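Side-chain contact in ferric uptake regulation protein (Pseudomonas aeruginosa, PDB 1MZB), which probably represses iron-uptake genes by binding their operator DNA through a winged-helix domain when loaded with metal: residues E49-G52 with L53-Y57. Residues are numbered along the deposited sequence; the frame is centred on the assembly and turned at random.
Sequences EDVG and LATVY
Val-51 and Thr-55 meet methyl to methyl where a loop turns into a helix, with CG1 of Val-51 3.6 Å from CG2 of Thr-55. The same CG1 also reaches CG2 of Val-56, at 3.9 Å, and in both pairs the side chains cross at about a right angle. One branch of the valine thus serves two consecutive residues of the helix start. With Gly-52 as N-cap, Val-51 (N') and Val-56 (N4) form a hydrophobic staple, and the Thr-55 methyl is an addition beside it. CG1 of Val-51 lies anti to the backbone N (chi1 -171°), which directs it at the beginning of the helix. Val-56 carries this apolar patch inward, since it also touches Val-40 and Leu-44 of helix 37-46.

The polar contacts centre on Gly-52. Its carbonyl oxygen accepts the N-H of Val-56 at an O to N distance of 3.0 Å; the donor lies in the carbonyl plane, and the N-H...O angle of 152° is that of a modestly bent bond. CG2 of Val-56 rests 3.5 Å from that same oxygen. One residue on, N of Tyr-57 bonds to O of Leu-53, continuing the i to i+4 pattern.

A water mediates the link from the N3 hydroxyl to the N-H of the N-cap: it accepts from N of Gly-52 at 2.9 Å and hydrogen-bonds to OG1 of Thr-55 at 2.6 Å. With chi1 at -66°, Thr-55 splits its two branches, hydroxyl to the water and methyl to Val-51.

The whole is an alpha-helix N-terminus with glycine at the N-cap and a hydrophobic staple from N' to N4, opening helix 53-66, which is consistent with the recognition helix of the winged helix-turn-helix domain of Fur proteins.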
loop_
_atom_site.group_PDB
_atom_site.type_symbol
_atom_site.label_atom_id
_atom_site.label_comp_id
_atom_site.label_asym_id
_atom_site.label_seq_id
_atom_site.Cartn_x
_atom_site.Cartn_y
_atom_site.Cartn_z
ATOM N N GLU A 49 28.094 -11.806 -2.480
ATOM C CA GLU A 49 27.980 -12.131 -1.059
ATOM C C GLU A 49 28.293 -13.596 -0.751
ATOM O O GLU A 49 28.462 -14.420 -1.659
ATOM C CB GLU A 49 26.588 -11.763 -0.532
ATOM C CG GLU A 49 26.278 -10.254 -0.533
ATOM C CD GLU A 49 27.116 -9.451 0.474
ATOM O OE1 GLU A 49 27.755 -10.059 1.360
ATOM O OE2 GLU A 49 27.115 -8.204 0.394
ATOM N N ASP A 50 28.361 -13.912 0.540
ATOM C CA ASP A 50 28.689 -15.254 0.996
ATOM C C ASP A 50 27.620 -15.908 1.888
ATOM O O ASP A 50 27.909 -16.345 3.009
ATOM C CB ASP A 50 30.038 -15.193 1.733
ATOM C CG ASP A 50 30.497 -16.543 2.230
ATOM O OD1 ASP A 50 30.659 -17.466 1.396
ATOM O OD2 ASP A 50 30.695 -16.680 3.461
ATOM N N VAL A 51 26.384 -15.969 1.401
ATOM C CA VAL A 51 25.311 -16.576 2.184
ATOM C C VAL A 51 24.780 -17.770 1.387
ATOM O O VAL A 51 24.334 -17.598 0.254
ATOM C CB VAL A 51 24.153 -15.578 2.414
ATOM C CG1 VAL A 51 23.159 -16.163 3.401
ATOM C CG2 VAL A 51 24.705 -14.237 2.915
ATOM N N GLY A 52 24.848 -18.961 1.971
ATOM C CA GLY A 52 24.388 -20.148 1.266
ATOM C C GLY A 52 22.874 -20.178 1.165
ATOM O O GLY A 52 22.181 -19.527 1.950
ATOM N N LEU A 53 22.364 -20.959 0.209
ATOM C CA LEU A 53 20.909 -21.069 -0.010
ATOM C C LEU A 53 20.119 -21.513 1.218
ATOM O O LEU A 53 19.046 -20.960 1.500
ATOM C CB LEU A 53 20.639 -22.022 -1.193
ATOM C CG LEU A 53 19.180 -22.214 -1.638
ATOM C CD1 LEU A 53 18.573 -20.823 -1.969
ATOM C CD2 LEU A 53 19.140 -23.132 -2.866
ATOM N N ALA A 54 20.604 -22.546 1.914
ATOM C CA ALA A 54 19.937 -23.046 3.112
ATOM C C ALA A 54 19.850 -21.952 4.151
ATOM O O ALA A 54 18.859 -21.833 4.867
ATOM C CB ALA A 54 20.687 -24.267 3.688
ATOM N N THR A 55 20.886 -21.125 4.234
ATOM C CA THR A 55 20.824 -20.044 5.209
ATOM C C THR A 55 19.771 -19.005 4.761
ATOM O O THR A 55 19.044 -18.467 5.578
ATOM C CB THR A 55 22.192 -19.362 5.337
ATOM O OG1 THR A 55 23.110 -20.312 5.895
ATOM C CG2 THR A 55 22.103 -18.094 6.245
ATOM N N VAL A 56 19.696 -18.739 3.467
ATOM C CA VAL A 56 18.725 -17.768 2.961
ATOM C C VAL A 56 17.332 -18.267 3.299
ATOM O O VAL A 56 16.501 -17.523 3.811
ATOM C CB VAL A 56 18.835 -17.567 1.409
ATOM C CG1 VAL A 56 17.603 -16.779 0.911
ATOM C CG2 VAL A 56 20.179 -16.785 1.042
ATOM N N TYR A 57 17.069 -19.538 3.035
ATOM C CA TYR A 57 15.736 -20.072 3.327
ATOM C C TYR A 57 15.425 -20.000 4.830
ATOM O O TYR A 57 14.334 -19.633 5.242
ATOM C CB TYR A 57 15.619 -21.519 2.877
ATOM C CG TYR A 57 14.221 -22.071 3.122
ATOM C CD1 TYR A 57 13.149 -21.689 2.322
ATOM C CD2 TYR A 57 13.965 -22.920 4.203
ATOM C CE1 TYR A 57 11.834 -22.147 2.595
ATOM C CE2 TYR A 57 12.670 -23.372 4.486
ATOM C CZ TYR A 57 11.625 -22.986 3.690
ATOM O OH TYR A 57 10.352 -23.413 3.972
HETATM O O HOH W 1 25.334 -19.493 4.806
#